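Local coordinates for TSSL (Francisella novicida, PDB 4ACK), which probably forms part of the inner-membrane complex of the type VI secretion system, a protein-transport machine linked to virulence, at residues 43-48 against 60-65; 104-109 against 122-127. One frame throughout, in Å; residues are numbered along the deposited sequence.

Contact 1. Residues 43-48 against 60-65; sequences FFLQEE and YIVFPL
L45 reaches across to V62 and L65 with one branch of its isobutyl group. Its CD2 methyl lies 3.8 Å from V62 CG2 and 4.0 Å from L65 CD2, and so bridges two residues that stand one turn apart on the facing helix. Towards V62 the branch point joins in as well, CG sitting 3.9 Å from the same CG2 methyl, and the two side chains run past each other in opposite senses. With L65 the meeting is methyl to methyl alone. Two torsions bring the main pair together: L45 holds CG anti to its own N (chi1 -178°), while V62 sends CG1 to the equivalent position (chi1 172°) and turns CG2, set beside the backbone N, to L45. The methylene CG of Q46 brushes V62 CG2 at 4.2 Å; its amide goes elsewhere, NE2 bonding to Y94 OH.

No hydrogen bond joins the segments, so van der Waals packing carries the contact. The backbones stand well apart, with axes 10.6 Å distant and nearly antiparallel at 162°, as expected of consecutive helices folded into a hairpin by a short turn. Within 60-65 the helix kinks at P64, whose nitrogen makes no bond to the preceding turn, and L65 N reaches V62 O only weakly.

Helix 4-20 closes over the pair, with E6 and I10 on L45 and I13 on L65. Helix 89-94 packs on V62 and Q46 through Y94 and Y93, and helices 99-112 and 118-129 cover other faces of 60-65.

Contact 2. Residues 104-109 against 122-127; sequences FEITDN and QTISLI
T107 OG1 meets a cluster of carbons from I124: CG2 at 3.7 Å, CD1 at 3.8 Å and, between them, CG1 at 4.0 Å. The hydroxyl also has a polar partner, the carbonyl O of V103 one turn earlier on its own helix. Since a carbonyl can only accept, the threonine hydroxyl is the donor of this hydrogen bond, and the isoleucine is left to pack against the oxygen with methyl and methylene groups.

In I124 the CG2 branch is anti to the backbone N, and the second torsion (chi2 -59°) places CD1 beside that branch, so that both methyls come up to the hydroxyl together. For its part, T107 sets OG1 beside its own N (chi1 -56°), a setting that suits the bond to the preceding turn. The two side chains run at a slant to each other. I106 adds a looser touch from the neighbouring position, its CG2 lying 4.5 Å from I124 CD1, while the CA atoms of T107 and I124 are 7.4 Å apart.

Helix 143-153 leans on the same pair: I152 touches both T107 and I124, and Y148 reaches T107, while the OH of Y148 is hydrogen-bonded to D108 OD1. Helix 55-79 packs on I106.

This is helix-to-helix packing in the core of an all-helical protein, between consecutive helices, 99-112 and 118-129, joined by the short link from 112 to 118. The contact thus illustrates how a buried hydroxyl can serve an apolar interface. With its O-H hydrogen-bonded to a main-chain carbonyl, T107 brings a polar atom into the core without needing a partner on the facing helix, and the two helices meet here through packing alone.

Contact 1 precedes contact 2 along the chain, and their centres lie 13 Å apart in one helical domain. Segment 60-65 is what joins them: while V62 and L65 face 43-48, other residues of the same turns face contact 2. Y60 OH lies 2.9 Å from N109 ND2, a probable hydrogen bond, and the ring base, Y60 CG, packs 3.8 Å from I106 CG2. Towards the other helix of contact 2, I61 O is 3.3 Å from T123 CG2, and P64 O is 3.6 Å from I127 CD1. Helix 55-79 is therefore shared, holding a different partner on each of several faces.

Contact 1. Residues 43-48 against 60-65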
loop_
_atom_site.group_PDB
_atom_site.type_symbol
_atom_site.label_atom_id
_atom_site.label_comp_id
_atom_site.label_asym_id
_atom_site.label_seq_id
_atom_site.Cartn_x
_atom_site.Cartn_y
_atom_site.Cartn_z
ATOM N N PHE A 43 6.876 10.770 -3.319
ATOM C CA PHE A 43 8.063 11.320 -3.982
ATOM C C PHE A 43 9.394 11.076 -3.232
ATOM O O PHE A 43 10.373 10.610 -3.855
ATOM C CB PHE A 43 7.966 12.805 -4.274
ATOM C CG PHE A 43 9.204 13.343 -4.965
ATOM C CD1 PHE A 43 10.327 13.733 -4.225
ATOM C CD2 PHE A 43 9.280 13.367 -6.373
ATOM C CE1 PHE A 43 11.502 14.179 -4.870
ATOM C CE2 PHE A 43 10.468 13.829 -7.044
ATOM C CZ PHE A 43 11.563 14.237 -6.287
ATOM N N PHE A 44 9.404 11.393 -1.928
ATOM C CA PHE A 44 10.534 11.142 -1.036
ATOM C C PHE A 44 10.780 9.630 -0.831
ATOM O O PHE A 44 11.928 9.187 -0.686
ATOM C CB PHE A 44 10.337 11.836 0.355
ATOM C CG PHE A 44 10.451 13.393 0.354
ATOM C CD1 PHE A 44 11.701 14.038 0.205
ATOM C CD2 PHE A 44 9.310 14.209 0.573
ATOM C CE1 PHE A 44 11.806 15.474 0.224
ATOM C CE2 PHE A 44 9.400 15.637 0.585
ATOM C CZ PHE A 44 10.657 16.265 0.415
ATOM N N LEU A 45 9.718 8.842 -0.705
ATOM C CA LEU A 45 9.874 7.393 -0.570
ATOM C C LEU A 45 10.556 6.878 -1.852
ATOM O O LEU A 45 11.528 6.228 -1.763
ATOM C CB LEU A 45 8.561 6.641 -0.298
ATOM C CG LEU A 45 8.608 5.103 -0.079
ATOM C CD1 LEU A 45 9.664 4.588 1.034
ATOM C CD2 LEU A 45 7.159 4.575 0.243
ATOM N N GLN A 46 10.058 7.193 -3.025
ATOM C CA GLN A 46 10.674 6.684 -4.198
ATOM C C GLN A 46 12.135 7.154 -4.302
ATOM O O GLN A 46 13.049 6.350 -4.343
ATOM C CB GLN A 46 9.877 7.071 -5.408
ATOM C CG GLN A 46 8.525 6.296 -5.532
ATOM C CD GLN A 46 7.771 6.735 -6.775
ATOM O OE1 GLN A 46 7.680 7.929 -7.032
ATOM N NE2 GLN A 46 7.284 5.777 -7.583
ATOM N N GLU A 47 12.348 8.453 -4.299
ATOM C CA GLU A 47 13.703 8.982 -4.371
ATOM C C GLU A 47 14.659 8.242 -3.407
ATOM O O GLU A 47 15.746 7.826 -3.785
ATOM C CB GLU A 47 13.684 10.509 -4.122
ATOM C CG GLU A 47 15.008 11.039 -3.551
ATOM C CD GLU A 47 15.038 12.542 -3.389
ATOM O OE1 GLU A 47 15.261 13.244 -4.415
ATOM O OE2 GLU A 47 14.839 13.014 -2.243
ATOM N N GLU A 48 14.237 8.019 -2.184
ATOM C CA GLU A 48 15.123 7.377 -1.213
ATOM C C GLU A 48 15.360 5.910 -1.559
ATOM O O GLU A 48 16.520 5.443 -1.578
ATOM C CB GLU A 48 14.564 7.538 0.193
ATOM C CG GLU A 48 15.494 7.255 1.286
ATOM C CD GLU A 48 16.538 8.418 1.548
ATOM O OE1 GLU A 48 16.451 9.522 0.927
ATOM O OE2 GLU A 48 17.420 8.170 2.395
ATOM N N TYR A 60 7.932 -2.915 -5.876
ATOM C CA TYR A 60 7.350 -3.885 -4.998
ATOM C C TYR A 60 7.036 -3.330 -3.600
ATOM O O TYR A 60 6.274 -3.913 -2.824
ATOM C CB TYR A 60 8.251 -5.097 -4.870
ATOM C CG TYR A 60 8.224 -6.051 -6.055
ATOM C CD1 TYR A 60 7.533 -5.731 -7.251
ATOM C CD2 TYR A 60 8.935 -7.238 -5.994
ATOM C CE1 TYR A 60 7.502 -6.605 -8.303
ATOM C CE2 TYR A 60 8.923 -8.138 -7.055
ATOM C CZ TYR A 60 8.207 -7.822 -8.190
ATOM O OH TYR A 60 8.203 -8.752 -9.201
ATOM N N ILE A 61 7.698 -2.248 -3.232
ATOM C CA ILE A 61 7.541 -1.713 -1.907
ATOM C C ILE A 61 6.473 -0.625 -2.018
ATOM O O ILE A 61 5.593 -0.608 -1.215
ATOM C CB ILE A 61 8.869 -1.090 -1.420
ATOM C CG1 ILE A 61 9.865 -2.187 -1.106
ATOM C CG2 ILE A 61 8.656 -0.137 -0.187
ATOM C CD1 ILE A 61 11.316 -1.639 -1.189
ATOM N N VAL A 62 6.542 0.241 -3.032
ATOM C CA VAL A 62 5.640 1.372 -3.102
ATOM C C VAL A 62 4.241 1.025 -3.742
ATOM O O VAL A 62 3.240 1.591 -3.362
ATOM C CB VAL A 62 6.298 2.525 -3.887
ATOM C CG1 VAL A 62 5.310 3.748 -4.192
ATOM C CG2 VAL A 62 7.582 2.975 -3.133
ATOM N N PHE A 63 4.194 0.142 -4.738
ATOM C CA PHE A 63 2.857 -0.159 -5.318
ATOM C C PHE A 63 1.823 -0.675 -4.263
ATOM O O PHE A 63 0.692 -0.234 -4.261
ATOM C CB PHE A 63 2.969 -1.154 -6.451
ATOM C CG PHE A 63 1.649 -1.454 -7.084
ATOM C CD1 PHE A 63 0.803 -2.434 -6.537
ATOM C CD2 PHE A 63 1.223 -0.704 -8.174
ATOM C CE1 PHE A 63 -0.450 -2.698 -7.137
ATOM C CE2 PHE A 63 -0.052 -0.955 -8.782
ATOM C CZ PHE A 63 -0.865 -1.935 -8.258
ATOM N N PRO A 64 2.195 -1.642 -3.415
ATOM C CA PRO A 64 1.224 -2.136 -2.485
ATOM C C PRO A 64 0.740 -1.074 -1.505
ATOM O O PRO A 64 -0.369 -1.191 -0.998
ATOM C CB PRO A 64 1.987 -3.223 -1.706
ATOM C CG PRO A 64 3.047 -3.708 -2.714
ATOM C CD PRO A 64 3.434 -2.437 -3.412
ATOM N N LEU A 65 1.594 -0.098 -1.163
ATOM C CA LEU A 65 1.187 0.945 -0.243
ATOM C C LEU A 65 0.184 1.801 -0.924
ATOM O O LEU A 65 -0.811 2.177 -0.314
ATOM C CB LEU A 65 2.399 1.788 0.233
ATOM C CG LEU A 65 2.052 2.998 1.082
ATOM C CD1 LEU A 65 1.466 2.423 2.384
ATOM C CD2 LEU A 65 3.354 3.808 1.325
#

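Contact 2. Residues 104-109 against 122-127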
loop_
_atom_site.group_PDB
_atom_site.type_symbol
_atom_site.label_atom_id
_atom_site.label_comp_id
_atom_site.label_asym_id
_atom_site.label_seq_id
_atom_site.Cartn_x
_atom_site.Cartn_y
_atom_site.Cartn_z
ATOM N N PHE A 104 -0.958 -9.336 -4.593
ATOM C CA PHE A 104 -0.685 -10.748 -4.256
ATOM C C PHE A 104 0.211 -11.413 -5.279
ATOM O O PHE A 104 0.982 -12.335 -4.948
ATOM C CB PHE A 104 -1.971 -11.551 -3.971
ATOM C CG PHE A 104 -2.737 -10.983 -2.811
ATOM C CD1 PHE A 104 -2.361 -11.279 -1.512
ATOM C CD2 PHE A 104 -3.797 -10.090 -3.037
ATOM C CE1 PHE A 104 -3.040 -10.719 -0.409
ATOM C CE2 PHE A 104 -4.486 -9.547 -1.984
ATOM C CZ PHE A 104 -4.108 -9.867 -0.645
ATOM N N GLU A 105 0.222 -10.855 -6.475
ATOM C CA GLU A 105 1.274 -11.228 -7.415
ATOM C C GLU A 105 2.668 -10.802 -6.923
ATOM O O GLU A 105 3.601 -11.607 -6.931
ATOM C CB GLU A 105 1.059 -10.644 -8.803
ATOM C CG GLU A 105 1.991 -11.356 -9.805
ATOM C CD GLU A 105 1.846 -10.788 -11.212
ATOM O OE1 GLU A 105 0.721 -10.447 -11.576
ATOM O OE2 GLU A 105 2.849 -10.664 -11.932
ATOM N N ILE A 106 2.820 -9.549 -6.494
ATOM C CA ILE A 106 4.068 -9.120 -5.795
ATOM C C ILE A 106 4.441 -10.044 -4.650
ATOM O O ILE A 106 5.625 -10.493 -4.534
ATOM C CB ILE A 106 3.931 -7.686 -5.285
ATOM C CG1 ILE A 106 3.888 -6.800 -6.528
ATOM C CG2 ILE A 106 5.095 -7.325 -4.263
ATOM C CD1 ILE A 106 3.491 -5.319 -6.271
ATOM N N THR A 107 3.451 -10.366 -3.828
ATOM C CA THR A 107 3.679 -11.178 -2.654
ATOM C C THR A 107 4.171 -12.590 -3.061
ATOM O O THR A 107 5.128 -13.087 -2.462
ATOM C CB THR A 107 2.423 -11.255 -1.781
ATOM O OG1 THR A 107 1.999 -9.896 -1.434
ATOM C CG2 THR A 107 2.665 -12.087 -0.515
ATOM N N ASP A 108 3.523 -13.213 -4.081
ATOM C CA ASP A 108 4.035 -14.450 -4.678
ATOM C C ASP A 108 5.516 -14.321 -5.049
ATOM O O ASP A 108 6.287 -15.181 -4.752
ATOM C CB ASP A 108 3.264 -14.845 -5.968
ATOM C CG ASP A 108 1.822 -15.250 -5.682
ATOM O OD1 ASP A 108 1.514 -15.721 -4.577
ATOM O OD2 ASP A 108 0.980 -15.028 -6.567
ATOM N N ASN A 109 5.878 -13.263 -5.741
ATOM C CA ASN A 109 7.238 -13.105 -6.167
ATOM C C ASN A 109 8.226 -13.014 -5.006
ATOM O O ASN A 109 9.168 -13.826 -4.944
ATOM C CB ASN A 109 7.360 -11.927 -7.072
ATOM C CG ASN A 109 6.617 -12.142 -8.413
ATOM O OD1 ASN A 109 6.142 -13.243 -8.695
ATOM N ND2 ASN A 109 6.535 -11.091 -9.237
ATOM N N GLN A 122 8.063 -6.287 5.044
ATOM C CA GLN A 122 7.543 -5.463 6.124
ATOM C C GLN A 122 6.442 -4.603 5.562
ATOM O O GLN A 122 5.467 -4.330 6.228
ATOM C CB GLN A 122 8.637 -4.512 6.705
ATOM C CG GLN A 122 9.807 -5.268 7.389
ATOM C CD GLN A 122 10.947 -4.336 7.888
ATOM O OE1 GLN A 122 11.526 -3.544 7.120
ATOM N NE2 GLN A 122 11.278 -4.455 9.181
ATOM N N THR A 123 6.637 -4.108 4.353
ATOM C CA THR A 123 5.612 -3.328 3.729
ATOM C C THR A 123 4.325 -4.175 3.496
ATOM O O THR A 123 3.217 -3.699 3.822
ATOM C CB THR A 123 6.132 -2.729 2.471
ATOM O OG1 THR A 123 7.256 -1.901 2.820
ATOM C CG2 THR A 123 5.055 -1.890 1.825
ATOM N N ILE A 124 4.476 -5.426 3.023
ATOM C CA ILE A 124 3.308 -6.305 2.845
ATOM C C ILE A 124 2.687 -6.601 4.207
ATOM O O ILE A 124 1.496 -6.495 4.372
ATOM C CB ILE A 124 3.609 -7.650 2.124
ATOM C CG1 ILE A 124 4.213 -7.416 0.734
ATOM C CG2 ILE A 124 2.317 -8.532 2.021
ATOM C CD1 ILE A 124 3.373 -6.628 -0.201
ATOM N N SER A 125 3.507 -7.011 5.167
ATOM C CA SER A 125 3.024 -7.311 6.538
ATOM C C SER A 125 2.191 -6.119 7.097
ATOM O O SER A 125 1.068 -6.295 7.596
ATOM C CB SER A 125 4.218 -7.547 7.463
ATOM O OG SER A 125 3.760 -8.026 8.698
ATOM N N LEU A 126 2.713 -4.911 6.923
ATOM C CA LEU A 126 2.016 -3.732 7.405
ATOM C C LEU A 126 0.659 -3.534 6.769
ATOM O O LEU A 126 -0.315 -3.374 7.485
ATOM C CB LEU A 126 2.862 -2.434 7.231
ATOM C CG LEU A 126 4.066 -2.335 8.231
ATOM C CD1 LEU A 126 5.066 -1.289 7.778
ATOM C CD2 LEU A 126 3.652 -2.043 9.673
ATOM N N ILE A 127 0.588 -3.508 5.431
ATOM C CA ILE A 127 -0.708 -3.313 4.779
ATOM C C ILE A 127 -1.677 -4.431 5.169
ATOM O O ILE A 127 -2.841 -4.124 5.419
ATOM C CB ILE A 127 -0.645 -3.032 3.280
ATOM C CG1 ILE A 127 -0.172 -4.249 2.503
ATOM C CG2 ILE A 127 0.280 -1.837 2.995
ATOM C CD1 ILE A 127 -0.556 -4.242 0.988
#